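Local coordinates for beta-galactosidase (Trichoderma reesei, PDB 3OG2), which probably hydrolyses terminal non-reducing beta-D-galactose residues from beta-D-galactosides, as a glycoside hydrolase of family 35, at residues P655-S667 against F862-L876. Numbering follows the deposited sequence.
Sequences PELTKLKWYKVDS and FTHGPSSSSSSSSPL
A single antiparallel bridge between Lys664 and Thr863 joins the outermost strand 663-666 of a five-stranded antiparallel sheet, otherwise built from strands of the second all-beta domain, to the serine-rich loop that leads into strand 883-894, the neighbour of 663-666 in that sheet. Lys664 N donates to Thr863 O at 2.9 Å, and Thr863 N returns a bond to Lys664 O at 2.8 Å, both in the carbonyl planes. One residue further along the strand, Val665 CG1 lies over a face of the Phe862 ring, offset toward its rim. In the other direction along the chain, the extended Lys661 chain, its CG anti to the backbone N (chi1 -175°), carries CE over the centre of the His864 ring, 3.6 Å from the centroid, and NZ on to the Tyr663 hydroxyl. His864 also turns its ring edge to Trp662 O. The buried Trp662 indole packs against Ile956 and Val958 of strand 953-962, with Pro875 CD over one face of its five-membered ring, 3.7 Å from the centroid. NE1 donates to Leu657 O at 2.9 Å, which should help to fix the indole's rotation; Leu660 N reaches that oxygen from the opposite face of the carbonyl. An alanine in place of Trp662 would probably open a gap beneath Pro875 and leave Leu657 O without the indole N-H. One water also ties the segments, linking Thr658 O to the hydroxyls of Ser867 and Ser874. Ser873 OG, tucked between its own backbone N and carbonyl carbon (chi1 52°), accepts from Gly865 N and donates to Trp662 O at 2.7 Å, from above the carbonyl plane.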
loop_
_atom_site.group_PDB
_atom_site.type_symbol
_atom_site.label_atom_id
_atom_site.label_comp_id
_atom_site.label_asym_id
_atom_site.label_seq_id
_atom_site.Cartn_x
_atom_site.Cartn_y
_atom_site.Cartn_z
ATOM N N PRO A 655 16.299 -23.244 7.046
ATOM C CA PRO A 655 16.221 -24.612 6.524
ATOM C C PRO A 655 16.042 -24.597 5.003
ATOM O O PRO A 655 15.434 -23.679 4.452
ATOM C CB PRO A 655 14.964 -25.182 7.177
ATOM C CG PRO A 655 14.636 -24.281 8.295
ATOM C CD PRO A 655 15.183 -22.931 7.971
ATOM N N GLU A 656 16.598 -25.628 4.381
ATOM C CA GLU A 656 16.372 -25.991 2.993
ATOM C C GLU A 656 14.992 -26.614 2.778
ATOM O O GLU A 656 14.701 -27.688 3.307
ATOM C CB GLU A 656 17.446 -26.999 2.537
ATOM C CG GLU A 656 18.845 -26.427 2.609
ATOM C CD GLU A 656 19.897 -27.431 2.164
ATOM O OE1 GLU A 656 20.740 -27.841 3.005
ATOM O OE2 GLU A 656 19.818 -27.761 0.954
ATOM N N LEU A 657 14.119 -25.978 2.006
ATOM C CA LEU A 657 12.779 -26.533 1.801
ATOM C C LEU A 657 12.817 -27.884 1.091
ATOM O O LEU A 657 11.951 -28.735 1.265
ATOM C CB LEU A 657 11.923 -25.540 0.992
ATOM C CG LEU A 657 11.729 -24.172 1.667
ATOM C CD1 LEU A 657 10.745 -23.358 0.827
ATOM C CD2 LEU A 657 11.208 -24.311 3.071
ATOM N N THR A 658 13.802 -28.094 0.266
ATOM C CA THR A 658 13.787 -29.365 -0.467
ATOM C C THR A 658 14.106 -30.534 0.454
ATOM O O THR A 658 13.798 -31.686 0.101
ATOM C CB THR A 658 14.788 -29.368 -1.628
ATOM O OG1 THR A 658 16.120 -29.334 -1.096
ATOM C CG2 THR A 658 14.588 -28.095 -2.445
ATOM N N LYS A 659 14.707 -30.251 1.612
ATOM C CA LYS A 659 15.042 -31.324 2.564
ATOM C C LYS A 659 13.969 -31.523 3.643
ATOM O O LYS A 659 14.107 -32.399 4.531
ATOM C CB LYS A 659 16.371 -31.038 3.232
ATOM C CG LYS A 659 17.627 -31.063 2.394
ATOM C CD LYS A 659 17.605 -32.071 1.259
ATOM C CE LYS A 659 18.816 -31.862 0.351
ATOM N NZ LYS A 659 20.083 -32.087 1.115
ATOM N N LEU A 660 12.876 -30.767 3.568
ATOM C CA LEU A 660 11.783 -31.042 4.517
ATOM C C LEU A 660 11.167 -32.401 4.260
ATOM O O LEU A 660 11.377 -32.998 3.218
ATOM C CB LEU A 660 10.678 -29.957 4.479
ATOM C CG LEU A 660 11.167 -28.529 4.794
ATOM C CD1 LEU A 660 10.012 -27.558 4.601
ATOM C CD2 LEU A 660 11.783 -28.393 6.184
ATOM N N LYS A 661 10.396 -32.878 5.196
ATOM C CA LYS A 661 9.681 -34.158 4.998
ATOM C C LYS A 661 8.310 -33.833 4.408
ATOM O O LYS A 661 7.366 -33.429 5.119
ATOM C CB LYS A 661 9.575 -34.896 6.324
ATOM C CG LYS A 661 8.975 -36.256 6.171
ATOM C CD LYS A 661 9.034 -37.078 7.456
ATOM C CE LYS A 661 8.454 -38.457 7.161
ATOM N NZ LYS A 661 7.984 -39.159 8.372
ATOM N N TRP A 662 8.194 -33.926 3.107
ATOM C CA TRP A 662 6.982 -33.563 2.379
ATOM C C TRP A 662 5.973 -34.724 2.361
ATOM O O TRP A 662 6.347 -35.865 2.144
ATOM C CB TRP A 662 7.276 -33.195 0.922
ATOM C CG TRP A 662 7.946 -31.843 0.835
ATOM C CD1 TRP A 662 9.284 -31.610 0.707
ATOM C CD2 TRP A 662 7.320 -30.556 0.878
ATOM N NE1 TRP A 662 9.535 -30.253 0.662
ATOM C CE2 TRP A 662 8.338 -29.566 0.767
ATOM C CE3 TRP A 662 5.984 -30.154 1.009
ATOM C CZ2 TRP A 662 8.050 -28.201 0.772
ATOM C CZ3 TRP A 662 5.685 -28.806 1.013
ATOM C CH2 TRP A 662 6.692 -27.839 0.897
ATOM N N TYR A 663 4.710 -34.366 2.557
ATOM C CA TYR A 663 3.602 -35.290 2.476
ATOM C C TYR A 663 2.721 -34.849 1.322
ATOM O O TYR A 663 2.559 -33.661 1.115
ATOM C CB TYR A 663 2.781 -35.273 3.774
ATOM C CG TYR A 663 3.526 -35.939 4.915
ATOM C CD1 TYR A 663 4.463 -35.286 5.717
ATOM C CD2 TYR A 663 3.273 -37.279 5.203
ATOM C CE1 TYR A 663 5.100 -35.976 6.751
ATOM C CE2 TYR A 663 3.899 -37.959 6.223
ATOM C CZ TYR A 663 4.810 -37.286 6.990
ATOM O OH TYR A 663 5.419 -38.015 7.987
ATOM N N LYS A 664 2.107 -35.811 0.641
ATOM C CA LYS A 664 1.277 -35.497 -0.524
ATOM C C LYS A 664 -0.121 -36.068 -0.394
ATOM O O LYS A 664 -0.278 -37.178 0.134
ATOM C CB LYS A 664 1.975 -36.097 -1.749
ATOM C CG LYS A 664 1.214 -35.966 -3.069
ATOM C CD LYS A 664 1.899 -36.783 -4.156
ATOM C CE LYS A 664 1.198 -36.645 -5.489
ATOM N NZ LYS A 664 1.255 -37.864 -6.339
ATOM N N VAL A 665 -1.095 -35.348 -0.947
ATOM C CA VAL A 665 -2.450 -35.889 -1.062
ATOM C C VAL A 665 -2.987 -35.534 -2.450
ATOM O O VAL A 665 -2.757 -34.426 -2.937
ATOM C CB VAL A 665 -3.342 -35.427 0.099
ATOM C CG1 VAL A 665 -3.595 -33.928 0.103
ATOM C CG2 VAL A 665 -4.701 -36.153 0.050
ATOM N N ASP A 666 -3.689 -36.480 -3.083
ATOM C CA ASP A 666 -4.388 -36.149 -4.344
ATOM C C ASP A 666 -5.472 -35.144 -4.065
ATOM O O ASP A 666 -6.314 -35.379 -3.195
ATOM C CB ASP A 666 -4.971 -37.443 -4.881
ATOM C CG ASP A 666 -5.600 -37.280 -6.261
ATOM O OD1 ASP A 666 -5.698 -36.192 -6.855
ATOM O OD2 ASP A 666 -5.991 -38.349 -6.790
ATOM N N SER A 667 -5.427 -34.031 -4.788
ATOM C CA SER A 667 -6.477 -33.052 -4.588
ATOM C C SER A 667 -7.414 -32.965 -5.786
ATOM O O SER A 667 -8.122 -31.975 -5.948
ATOM C CB SER A 667 -5.884 -31.681 -4.274
ATOM O OG SER A 667 -6.931 -30.743 -3.905
ATOM N N PHE A 862 -2.390 -38.504 4.039
ATOM C CA PHE A 862 -1.376 -38.171 3.042
ATOM C C PHE A 862 -0.443 -39.366 2.824
ATOM O O PHE A 862 -0.546 -40.334 3.561
ATOM C CB PHE A 862 -0.524 -37.019 3.542
ATOM C CG PHE A 862 -1.201 -35.667 3.624
ATOM C CD1 PHE A 862 -2.288 -35.433 4.459
ATOM C CD2 PHE A 862 -0.708 -34.622 2.831
ATOM C CE1 PHE A 862 -2.851 -34.136 4.504
ATOM C CE2 PHE A 862 -1.253 -33.337 2.929
ATOM C CZ PHE A 862 -2.320 -33.101 3.772
ATOM N N THR A 863 0.413 -39.256 1.828
ATOM C CA THR A 863 1.414 -40.259 1.499
ATOM C C THR A 863 2.794 -39.621 1.688
ATOM O O THR A 863 2.955 -38.427 1.506
ATOM C CB THR A 863 1.303 -40.693 0.034
ATOM O OG1 THR A 863 0.222 -41.655 -0.005
ATOM C CG2 THR A 863 2.544 -41.391 -0.459
ATOM N N HIS A 864 3.794 -40.389 2.055
ATOM C CA HIS A 864 5.161 -39.920 2.152
ATOM C C HIS A 864 6.033 -40.942 1.424
ATOM O O HIS A 864 5.820 -42.136 1.645
ATOM C CB HIS A 864 5.678 -39.784 3.586
ATOM C CG HIS A 864 7.132 -39.389 3.605
ATOM N ND1 HIS A 864 8.148 -40.267 3.929
ATOM C CD2 HIS A 864 7.705 -38.167 3.317
ATOM C CE1 HIS A 864 9.310 -39.593 3.841
ATOM N NE2 HIS A 864 9.059 -38.336 3.475
ATOM N N GLY A 865 6.961 -40.490 0.608
ATOM C CA GLY A 865 7.941 -41.398 -0.003
ATOM C C GLY A 865 9.159 -40.594 -0.439
ATOM O O GLY A 865 9.209 -39.361 -0.534
ATOM N N PRO A 866 10.192 -41.354 -0.752
ATOM C CA PRO A 866 11.513 -40.786 -1.001
ATOM C C PRO A 866 11.568 -39.828 -2.183
ATOM O O PRO A 866 11.057 -40.131 -3.263
ATOM C CB PRO A 866 12.339 -42.028 -1.373
ATOM C CG PRO A 866 11.589 -43.185 -0.805
ATOM C CD PRO A 866 10.136 -42.820 -0.908
ATOM N N SER A 867 12.193 -38.671 -2.010
ATOM C CA SER A 867 12.298 -37.751 -3.144
ATOM C C SER A 867 13.167 -38.402 -4.235
ATOM O O SER A 867 14.104 -39.145 -3.925
ATOM C CB SER A 867 12.901 -36.428 -2.721
ATOM O OG SER A 867 11.999 -35.815 -1.810
ATOM N N SER A 868 12.773 -38.066 -5.457
ATOM C CA SER A 868 13.367 -38.503 -6.714
ATOM C C SER A 868 13.139 -39.981 -7.002
ATOM O O SER A 868 13.755 -40.538 -7.913
ATOM C CB SER A 868 14.862 -38.156 -6.718
ATOM O OG SER A 868 15.008 -36.913 -7.409
ATOM N N SER A 869 12.252 -40.581 -6.214
ATOM C CA SER A 869 11.773 -41.949 -6.360
ATOM C C SER A 869 10.378 -41.932 -6.983
ATOM O O SER A 869 9.696 -40.898 -6.980
ATOM C CB SER A 869 11.731 -42.722 -5.031
ATOM O OG SER A 869 10.553 -42.340 -4.317
ATOM N N SER A 870 9.928 -43.080 -7.486
ATOM C CA SER A 870 8.615 -43.053 -8.140
ATOM C C SER A 870 7.494 -42.887 -7.115
ATOM O O SER A 870 6.347 -42.662 -7.522
ATOM C CB SER A 870 8.403 -44.305 -8.994
ATOM O OG SER A 870 9.459 -45.227 -8.722
ATOM N N SER A 871 7.833 -42.999 -5.838
ATOM C CA SER A 871 6.909 -42.820 -4.732
ATOM C C SER A 871 7.126 -41.481 -4.034
ATOM O O SER A 871 6.722 -41.285 -2.884
ATOM C CB SER A 871 7.060 -43.961 -3.709
ATOM O OG SER A 871 8.068 -43.675 -2.755
ATOM N N SER A 872 7.791 -40.571 -4.756
ATOM C CA SER A 872 8.073 -39.283 -4.128
ATOM C C SER A 872 6.837 -38.513 -3.736
ATOM O O SER A 872 5.886 -38.445 -4.491
ATOM C CB SER A 872 8.864 -38.355 -5.056
ATOM O OG SER A 872 8.889 -37.061 -4.449
ATOM N N SER A 873 6.877 -37.905 -2.577
ATOM C CA SER A 873 5.782 -37.067 -2.123
ATOM C C SER A 873 6.217 -35.621 -2.063
ATOM O O SER A 873 5.656 -34.852 -1.313
ATOM C CB SER A 873 5.293 -37.544 -0.751
ATOM O OG SER A 873 6.423 -37.632 0.113
ATOM N N SER A 874 7.211 -35.215 -2.816
ATOM C CA SER A 874 7.662 -33.823 -2.819
ATOM C C SER A 874 7.169 -33.021 -4.010
ATOM O O SER A 874 7.110 -33.561 -5.137
ATOM C CB SER A 874 9.215 -33.883 -2.925
ATOM O OG SER A 874 9.613 -32.522 -3.098
ATOM N N PRO A 875 6.869 -31.752 -3.822
ATOM C CA PRO A 875 6.445 -30.908 -4.964
ATOM C C PRO A 875 7.581 -30.753 -5.976
ATOM O O PRO A 875 7.313 -30.450 -7.150
ATOM C CB PRO A 875 6.105 -29.567 -4.321
ATOM C CG PRO A 875 6.918 -29.568 -3.041
ATOM C CD PRO A 875 6.901 -31.010 -2.564
ATOM N N LEU A 876 8.830 -30.976 -5.560
ATOM C CA LEU A 876 9.943 -30.899 -6.496
ATOM C C LEU A 876 9.922 -32.043 -7.505
ATOM O O LEU A 876 10.542 -31.909 -8.589
ATOM C CB LEU A 876 11.283 -30.950 -5.761
ATOM C CG LEU A 876 11.718 -29.682 -5.003
ATOM C CD1 LEU A 876 11.770 -28.460 -5.901
ATOM C CD2 LEU A 876 10.852 -29.365 -3.806
HETATM O O HOH W 1 12.202 -32.665 -2.288
#